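PDB 2XJ9: MIPZ, which binds and probably hydrolyses ATP as a nucleotide-sandwich dimer, binds the nucleoid and inhibits cell division, positioning the division plane. Local coordinates for residues M133-G144 against N195-L206. The protein carries 1 engineered substitution. Residues are numbered along the deposited sequence; the frame is centred on the assembly and turned at random.
Sequences MNDSFVDFDMLG and NRKRLEDRLNAL. With AGS (phosphothiophosphoric acid-adenylate ester), chain F.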
ATOM      1  N   MET A 133       4.019   9.876   1.129  1.00 22.08           N
ATOM      2  CA  MET A 133       4.127   8.838   2.134  1.00 28.00           C
ATOM      3  C   MET A 133       3.110   9.031   3.265  1.00 34.89           C
ATOM      4  O   MET A 133       2.578  10.131   3.458  1.00 31.03           O
ATOM      5  CB  MET A 133       5.531   8.815   2.719  1.00 28.45           C
ATOM      6  CG  MET A 133       5.774   9.862   3.782  1.00 26.65           C
ATOM      7  SD  MET A 133       7.442   9.758   4.471  1.00 36.68           S
ATOM      8  CE  MET A 133       7.367   8.245   5.428  1.00 33.43           C
ATOM      9  N   ASN A 134       2.837   7.953   4.003  1.00 32.05           N
ATOM     10  CA  ASN A 134       2.003   8.047   5.188  1.00 27.89           C
ATOM     11  C   ASN A 134       2.802   8.644   6.326  1.00 31.28           C
ATOM     12  O   ASN A 134       4.015   8.456   6.438  1.00 26.44           O
ATOM     13  CB  ASN A 134       1.482   6.679   5.631  1.00 32.96           C
ATOM     14  CG  ASN A 134       0.415   6.111   4.705  1.00 37.79           C
ATOM     15  OD1 ASN A 134      -0.717   6.580   4.685  1.00 39.29           O
ATOM     16  ND2 ASN A 134       0.766   5.060   3.967  1.00 45.22           N
ATOM     17  N   ASP A 135       2.092   9.361   7.176  1.00 33.87           N
ATOM     18  CA  ASP A 135       2.623   9.907   8.406  1.00 32.02           C
ATOM     19  C   ASP A 135       2.846   8.747   9.383  1.00 37.88           C
ATOM     20  O   ASP A 135       2.004   8.449  10.218  1.00 40.16           O
ATOM     21  CB  ASP A 135       1.573  10.864   8.944  1.00 31.29           C
ATOM     22  CG  ASP A 135       2.084  11.727  10.038  1.00 44.18           C
ATOM     23  OD1 ASP A 135       1.279  12.043  10.952  1.00 54.58           O
ATOM     24  OD2 ASP A 135       3.274  12.101   9.978  1.00 54.08           O
ATOM     25  N   SER A 136       3.977   8.069   9.266  1.00 34.41           N
ATOM     26  CA  SER A 136       4.128   6.799   9.947  1.00 28.41           C
ATOM     27  C   SER A 136       5.546   6.260   9.799  1.00 30.35           C
ATOM     28  O   SER A 136       6.130   6.310   8.716  1.00 28.35           O
ATOM     29  CB  SER A 136       3.137   5.785   9.370  1.00 28.54           C
ATOM     30  OG  SER A 136       3.441   4.463   9.787  1.00 30.17           O
ATOM     31  N   PHE A 137       6.080   5.725  10.892  1.00 21.54           N
ATOM     32  CA  PHE A 137       7.399   5.159  10.882  1.00 23.10           C
ATOM     33  C   PHE A 137       7.527   3.885  10.056  1.00 31.43           C
ATOM     34  O   PHE A 137       8.616   3.511   9.616  1.00 36.98           O
ATOM     35  CB  PHE A 137       7.848   4.940  12.293  1.00 23.76           C
ATOM     36  CG  PHE A 137       8.490   6.143  12.886  1.00 38.95           C
ATOM     37  CD1 PHE A 137       7.809   6.943  13.785  1.00 37.71           C
ATOM     38  CD2 PHE A 137       9.780   6.499  12.516  1.00 36.88           C
ATOM     39  CE1 PHE A 137       8.415   8.067  14.321  1.00 42.37           C
ATOM     40  CE2 PHE A 137      10.389   7.620  13.064  1.00 39.28           C
ATOM     41  CZ  PHE A 137       9.700   8.409  13.960  1.00 35.61           C
ATOM     42  N   VAL A 138       6.403   3.231   9.834  1.00 30.30           N
ATOM     43  CA  VAL A 138       6.351   2.063   8.981  1.00 27.01           C
ATOM     44  C   VAL A 138       6.684   2.461   7.554  1.00 24.91           C
ATOM     45  O   VAL A 138       7.476   1.798   6.896  1.00 29.97           O
ATOM     46  CB  VAL A 138       4.960   1.405   9.049  1.00 29.23           C
ATOM     47  CG1 VAL A 138       4.891   0.176   8.158  1.00 25.92           C
ATOM     48  CG2 VAL A 138       4.635   1.049  10.478  1.00 23.19           C
ATOM     49  N   ASP A 139       6.089   3.554   7.080  1.00 29.59           N
ATOM     50  CA  ASP A 139       6.436   4.082   5.752  1.00 31.53           C
ATOM     51  C   ASP A 139       7.861   4.598   5.751  1.00 27.95           C
ATOM     52  O   ASP A 139       8.630   4.268   4.879  1.00 27.16           O
ATOM     53  CB  ASP A 139       5.491   5.207   5.319  1.00 26.72           C
ATOM     54  CG  ASP A 139       4.104   4.704   4.929  1.00 26.54           C
ATOM     55  OD1 ASP A 139       3.606   3.725   5.502  1.00 32.13           O
ATOM     56  OD2 ASP A 139       3.488   5.303   4.039  1.00 26.46           O
ATOM     57  N   PHE A 140       8.202   5.390   6.756  1.00 26.39           N
ATOM     58  CA  PHE A 140       9.495   6.027   6.818  1.00 27.61           C
ATOM     59  C   PHE A 140      10.660   5.057   6.679  1.00 34.26           C
ATOM     60  O   PHE A 140      11.756   5.452   6.297  1.00 30.81           O
ATOM     61  CB  PHE A 140       9.645   6.784   8.119  1.00 28.12           C
ATOM     62  CG  PHE A 140      10.943   7.522   8.230  1.00 36.46           C
ATOM     63  CD1 PHE A 140      12.010   6.986   8.920  1.00 38.39           C
ATOM     64  CD2 PHE A 140      11.099   8.755   7.643  1.00 35.62           C
ATOM     65  CE1 PHE A 140      13.197   7.676   9.029  1.00 38.63           C
ATOM     66  CE2 PHE A 140      12.286   9.442   7.751  1.00 32.46           C
ATOM     67  CZ  PHE A 140      13.333   8.904   8.434  1.00 33.07           C
ATOM     68  N   ASP A 141      10.429   3.788   6.993  1.00 37.55           N
ATOM     69  CA  ASP A 141      11.523   2.817   7.029  1.00 32.87           C
ATOM     70  C   ASP A 141      12.039   2.431   5.642  1.00 34.51           C
ATOM     71  O   ASP A 141      13.080   1.793   5.517  1.00 34.57           O
ATOM     72  CB  ASP A 141      11.077   1.561   7.764  1.00 36.24           C
ATOM     73  CG  ASP A 141      12.225   0.626   8.048  1.00 45.10           C
ATOM     74  OD1 ASP A 141      12.118  -0.569   7.683  1.00 49.60           O
ATOM     75  OD2 ASP A 141      13.231   1.089   8.633  1.00 42.65           O
ATOM     76  N   MET A 142      11.290   2.792   4.602  1.00 41.27           N
ATOM     77  CA  MET A 142      11.735   2.589   3.220  1.00 40.21           C
ATOM     78  C   MET A 142      12.528   3.792   2.699  1.00 38.92           C
ATOM     79  O   MET A 142      13.203   3.708   1.662  1.00 37.55           O
ATOM     80  CB  MET A 142      10.559   2.239   2.293  1.00 33.24           C
ATOM     81  CG  MET A 142       9.966   0.845   2.587  1.00 32.62           C
ATOM     82  SD  MET A 142      11.194  -0.488   2.377  1.00 50.64           S
ATOM     83  CE  MET A 142      11.434  -0.456   0.592  1.00 35.36           C
ATOM     84  N   LEU A 143      12.467   4.901   3.431  1.00 32.45           N
ATOM     85  CA  LEU A 143      13.351   6.027   3.125  1.00 35.13           C
ATOM     86  C   LEU A 143      14.657   6.013   3.944  1.00 33.87           C
ATOM     87  O   LEU A 143      15.729   6.188   3.386  1.00 41.81           O
ATOM     88  CB  LEU A 143      12.600   7.357   3.246  1.00 34.53           C
ATOM     89  CG  LEU A 143      11.327   7.400   2.387  1.00 34.01           C
ATOM     90  CD1 LEU A 143      10.461   8.577   2.710  1.00 24.80           C
ATOM     91  CD2 LEU A 143      11.678   7.396   0.906  1.00 37.32           C
ATOM     92  N   GLY A 144      14.575   5.765   5.244  1.00 28.87           N
ATOM     93  CA  GLY A 144      15.745   5.804   6.095  1.00 33.87           C
ATOM     94  C   GLY A 144      15.615   4.951   7.343  1.00 43.40           C
ATOM     95  O   GLY A 144      14.528   4.799   7.905  1.00 50.37           O
ATOM     96  N   ASN A 195       3.540  11.891  17.453  1.00 66.88           N
ATOM     97  CA  ASN A 195       4.084  11.073  16.357  1.00 60.31           C
ATOM     98  C   ASN A 195       4.434  11.927  15.122  1.00 66.68           C
ATOM     99  O   ASN A 195       5.471  11.702  14.468  1.00 59.15           O
ATOM    100  CB  ASN A 195       3.126   9.912  15.995  1.00 61.76           C
ATOM    101  CG  ASN A 195       3.779   8.842  15.075  1.00 57.15           C
ATOM    102  OD1 ASN A 195       3.236   8.485  14.017  1.00 39.35           O
ATOM    103  ND2 ASN A 195       4.939   8.326  15.494  1.00 47.26           N
ATOM    104  N   ARG A 196       3.579  12.915  14.825  1.00 65.05           N
ATOM    105  CA  ARG A 196       3.798  13.823  13.687  1.00 59.15           C
ATOM    106  C   ARG A 196       5.042  14.689  13.881  1.00 53.52           C
ATOM    107  O   ARG A 196       5.645  15.168  12.920  1.00 53.40           O
ATOM    108  CB  ARG A 196       2.576  14.714  13.456  1.00 54.73           C
ATOM    109  CG  ARG A 196       2.710  15.642  12.252  1.00 60.87           C
ATOM    110  CD  ARG A 196       1.512  15.517  11.317  1.00 57.01           C
ATOM    111  NE  ARG A 196       0.319  16.145  11.883  1.00 79.35           N
ATOM    112  CZ  ARG A 196      -0.902  15.608  11.886  1.00 82.21           C
ATOM    113  NH1 ARG A 196      -1.907  16.283  12.434  1.00 89.77           N
ATOM    114  NH2 ARG A 196      -1.127  14.407  11.346  1.00 59.24           N
ATOM    115  N   LYS A 197       5.424  14.872  15.135  1.00 55.61           N
ATOM    116  CA  LYS A 197       6.600  15.651  15.456  1.00 56.22           C
ATOM    117  C   LYS A 197       7.861  14.785  15.380  1.00 56.68           C
ATOM    118  O   LYS A 197       8.808  15.115  14.656  1.00 50.48           O
ATOM    119  CB  LYS A 197       6.447  16.253  16.847  1.00 64.11           C
ATOM    120  CG  LYS A 197       7.205  17.539  17.012  1.00 63.94           C
ATOM    121  CD  LYS A 197       8.632  17.376  16.530  1.00 66.99           C
ATOM    122  CE  LYS A 197       9.434  18.604  16.896  1.00 67.28           C
ATOM    123  NZ  LYS A 197       9.163  18.977  18.317  1.00 68.10           N
ATOM    124  N   ARG A 198       7.877  13.680  16.126  1.00 53.17           N
ATOM    125  CA  ARG A 198       9.038  12.799  16.103  1.00 60.56           C
ATOM    126  C   ARG A 198       9.392  12.494  14.657  1.00 59.19           C
ATOM    127  O   ARG A 198      10.571  12.410  14.301  1.00 57.26           O
ATOM    128  CB  ARG A 198       8.769  11.487  16.834  1.00 57.68           C
ATOM    129  CG  ARG A 198       8.329  11.616  18.277  1.00 61.88           C
ATOM    130  CD  ARG A 198       8.447  10.259  18.984  1.00 80.92           C
ATOM    131  NE  ARG A 198       7.235   9.855  19.643  1.00 98.51           N
ATOM    132  CZ  ARG A 198       7.000   9.500  20.906  1.00105.02           C
ATOM    133  NH1 ARG A 198       7.900   9.446  21.886  1.00 94.10           N
ATOM    134  NH2 ARG A 198       5.747   9.179  21.160  1.00 97.40           N
ATOM    135  N   LEU A 199       8.360  12.332  13.827  1.00 49.03           N
ATOM    136  CA  LEU A 199       8.566  11.953  12.441  1.00 47.42           C
ATOM    137  C   LEU A 199       9.124  13.144  11.691  1.00 46.12           C
ATOM    138  O   LEU A 199      10.109  13.014  10.964  1.00 48.74           O
ATOM    139  CB  LEU A 199       7.273  11.412  11.804  1.00 45.59           C
ATOM    140  CG  LEU A 199       7.272  10.827  10.389  1.00 41.75           C
ATOM    141  CD1 LEU A 199       8.524  10.027  10.053  1.00 39.10           C
ATOM    142  CD2 LEU A 199       6.046   9.960  10.230  1.00 48.14           C
ATOM    143  N   GLU A 200       8.531  14.314  11.898  1.00 49.83           N
ATOM    144  CA  GLU A 200       8.943  15.490  11.137  1.00 44.35           C
ATOM    145  C   GLU A 200      10.421  15.802  11.317  1.00 40.74           C
ATOM    146  O   GLU A 200      11.075  16.258  10.393  1.00 44.58           O
ATOM    147  CB  GLU A 200       8.094  16.703  11.480  1.00 48.85           C
ATOM    148  CG  GLU A 200       8.459  17.933  10.669  1.00 69.98           C
ATOM    149  CD  GLU A 200       7.441  19.053  10.807  1.00 88.73           C
ATOM    150  OE1 GLU A 200       6.240  18.744  11.008  1.00 87.59           O
ATOM    151  OE2 GLU A 200       7.844  20.239  10.715  1.00 81.04           O
ATOM    152  N   ASP A 201      10.951  15.537  12.501  1.00 42.61           N
ATOM    153  CA  ASP A 201      12.377  15.723  12.732  1.00 40.22           C
ATOM    154  C   ASP A 201      13.210  14.827  11.821  1.00 48.51           C
ATOM    155  O   ASP A 201      14.078  15.318  11.101  1.00 53.81           O
ATOM    156  CB  ASP A 201      12.746  15.445  14.191  1.00 48.11           C
ATOM    157  CG  ASP A 201      12.004  16.349  15.167  1.00 75.41           C
ATOM    158  OD1 ASP A 201      11.616  15.853  16.255  1.00 88.05           O
ATOM    159  OD2 ASP A 201      11.813  17.549  14.851  1.00 65.86           O
ATOM    160  N   ARG A 202      12.969  13.515  11.860  1.00 46.55           N
ATOM    161  CA  ARG A 202      13.764  12.588  11.061  1.00 38.30           C
ATOM    162  C   ARG A 202      13.595  12.946   9.588  1.00 40.18           C
ATOM    163  O   ARG A 202      14.525  12.845   8.789  1.00 38.00           O
ATOM    164  CB  ARG A 202      13.317  11.139  11.275  1.00 45.19           C
ATOM    165  CG  ARG A 202      13.025  10.727  12.700  1.00 51.66           C
ATOM    166  CD  ARG A 202      14.260  10.766  13.604  1.00 50.38           C
ATOM    167  NE  ARG A 202      14.043  11.726  14.681  1.00 71.22           N
ATOM    168  CZ  ARG A 202      13.524  11.420  15.868  1.00 74.27           C
ATOM    169  NH1 ARG A 202      13.200  10.163  16.134  1.00 71.36           N
ATOM    170  NH2 ARG A 202      13.338  12.367  16.789  1.00 66.83           N
ATOM    171  N   LEU A 203      12.383  13.356   9.235  1.00 34.83           N
ATOM    172  CA  LEU A 203      12.072  13.677   7.862  1.00 39.20           C
ATOM    173  C   LEU A 203      13.013  14.762   7.349  1.00 44.43           C
ATOM    174  O   LEU A 203      13.468  14.721   6.207  1.00 48.54           O
ATOM    175  CB  LEU A 203      10.629  14.145   7.757  1.00 40.09           C
ATOM    176  CG  LEU A 203       9.914  13.608   6.530  1.00 37.70           C
ATOM    177  CD1 LEU A 203      10.631  12.374   6.022  1.00 33.34           C
ATOM    178  CD2 LEU A 203       8.485  13.286   6.906  1.00 51.39           C
ATOM    179  N   ASN A 204      13.302  15.739   8.198  1.00 39.56           N
ATOM    180  CA  ASN A 204      14.204  16.817   7.819  1.00 47.44           C
ATOM    181  C   ASN A 204      15.653  16.357   7.773  1.00 48.50           C
ATOM    182  O   ASN A 204      16.379  16.668   6.831  1.00 51.68           O
ATOM    183  CB  ASN A 204      14.051  18.017   8.759  1.00 40.45           C
ATOM    184  CG  ASN A 204      12.688  18.671   8.644  1.00 44.80           C
ATOM    185  OD1 ASN A 204      12.130  18.766   7.552  1.00 54.21           O
ATOM    186  ND2 ASN A 204      12.142  19.117   9.771  1.00 45.32           N
ATOM    187  N   ALA A 205      16.069  15.615   8.792  1.00 46.85           N
ATOM    188  CA  ALA A 205      17.454  15.169   8.887  1.00 44.92           C
ATOM    189  C   ALA A 205      17.801  14.403   7.635  1.00 50.95           C
ATOM    190  O   ALA A 205      18.857  14.617   7.038  1.00 58.90           O
ATOM    191  CB  ALA A 205      17.651  14.294  10.107  1.00 45.23           C
ATOM    192  N   LEU A 206      16.882  13.520   7.244  1.00 45.53           N
ATOM    193  CA  LEU A 206      17.041  12.675   6.069  1.00 38.31           C
ATOM    194  C   LEU A 206      17.131  13.487   4.791  1.00 41.76           C
ATOM    195  O   LEU A 206      17.900  13.154   3.899  1.00 45.95           O
ATOM    196  CB  LEU A 206      15.876  11.700   5.972  1.00 42.28           C
ATOM    197  CG  LEU A 206      16.016  10.620   4.902  1.00 36.95           C
ATOM    198  CD1 LEU A 206      17.308   9.897   5.100  1.00 21.50           C
ATOM    199  CD2 LEU A 206      14.848   9.641   4.996  1.00 37.87           C
TER
HETATM  200  PG  AGS F1273       2.542  -3.245   2.002  1.00 31.03           P
HETATM  201  S1G AGS F1273       3.015  -4.471   2.743  1.00 18.86           S
HETATM  202  O2G AGS F1273       1.792  -3.459   0.685  1.00 14.50           O
HETATM  203  O3G AGS F1273       3.591  -2.167   1.909  1.00 29.45           O
HETATM  204  PB  AGS F1273       0.682  -3.283   4.255  1.00 21.47           P
HETATM  205  O1B AGS F1273      -0.542  -3.916   3.662  1.00 18.26           O
HETATM  206  O2B AGS F1273       1.744  -4.034   4.999  1.00 15.65           O
HETATM  207  O3B AGS F1273       1.442  -2.574   2.999  1.00 39.48           O
HETATM  208  PA  AGS F1273       0.746  -1.587   6.498  1.00 24.15           P
HETATM  209  O1A AGS F1273       0.286  -2.655   7.445  1.00 27.49           O
HETATM  210  O2A AGS F1273       2.190  -1.174   6.515  1.00 17.36           O
HETATM  211  O3A AGS F1273       0.166  -2.005   5.059  1.00 21.77           O
HETATM  212  O5' AGS F1273      -0.115  -0.261   6.752  1.00 34.34           O
HETATM  213  C5' AGS F1273      -0.107   0.836   5.852  1.00 24.03           C
HETATM  214  C4' AGS F1273       0.127   2.122   6.660  1.00 33.78           C
HETATM  215  O4' AGS F1273      -0.994   2.356   7.486  1.00 26.21           O
HETATM  216  C3' AGS F1273       1.312   2.089   7.614  1.00 31.08           C
HETATM  217  O3' AGS F1273       1.971   3.367   7.660  1.00 19.52           O
HETATM  218  C2' AGS F1273       0.741   1.814   8.980  1.00 21.32           C
HETATM  219  O2' AGS F1273       1.528   2.642   9.802  1.00 24.83           O
HETATM  220  C1' AGS F1273      -0.647   2.378   8.882  1.00 31.95           C
HETATM  221  N9  AGS F1273      -1.848   1.721   9.488  1.00 42.50           N
HETATM  222  C8  AGS F1273      -2.407   0.591   9.028  1.00 27.25           C
HETATM  223  N7  AGS F1273      -3.529   0.313   9.717  1.00 37.61           N
HETATM  224  C5  AGS F1273      -3.732   1.287  10.628  1.00 35.21           C
HETATM  225  C6  AGS F1273      -4.760   1.574  11.667  1.00 33.73           C
HETATM  226  N6  AGS F1273      -5.820   0.746  11.864  1.00 27.09           N
HETATM  227  N1  AGS F1273      -4.592   2.700  12.397  1.00 37.36           N
HETATM  228  C2  AGS F1273      -3.533   3.531  12.191  1.00 39.11           C
HETATM  229  N3  AGS F1273      -2.572   3.333  11.269  1.00 26.99           N
HETATM  230  C4  AGS F1273      -2.624   2.234  10.465  1.00 32.47           C
HETATM  231  O   HOH W   1       4.908   5.657  13.226  1.00 43.77           O
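Phe137 and Phe140, one short helical turn apart, push their rings into neighbouring hollows of helix 194-210, knobs into holes that form the tightly packed part of the contact. Leu199 serves both: its CD1 lies over one face of the Phe137 ring, offset toward the rim, and 3.7 Å from Phe140 CD2. Phe140 CG, anti to the backbone N (chi1 -178°), carries the ring in among Leu199, Arg202, Leu203 and Leu206; Leu203 CD1 meets its edge in plane, 3.8 Å from CE2, while Arg202 CB and Leu206 CD2 approach CZ obliquely. Leu206 CD2 also touches Leu143 CB, ending the apolar row. At the edge of Phe137 the amide of Asn195 slides past, ND2 in the ring plane and 3.6 Å from CD1, the two planes 54° apart.

The polar end is looser. Asp135 crosses Arg196 at about a right angle, and OD1 accepts a weak hydrogen bond, part of a salt bridge, from Arg196 NH2 (3.4 Å), at the guanidinium edge. A water accepts from Phe137 N and donates weakly to Asn195 OD1. Arg198, exposed and poorly ordered, leads its end away from the contact.

Ser136 points away from the helix: its OG caps Val138 N and hydrogen-bonds AGS O2' (2.6 Å). Asp139 OD1 accepts from AGS O3' (2.7 Å), and OD2 takes both Asn134 N and Asn134 ND2, tying this ribose-binding loop together. The chemistry is consistent with a turn that packs on helix 194-210 while Ser136 and Asp139 bind the ribose of a nucleotide that Lys18, Ser19 and Thr20 of the second subunit also hold.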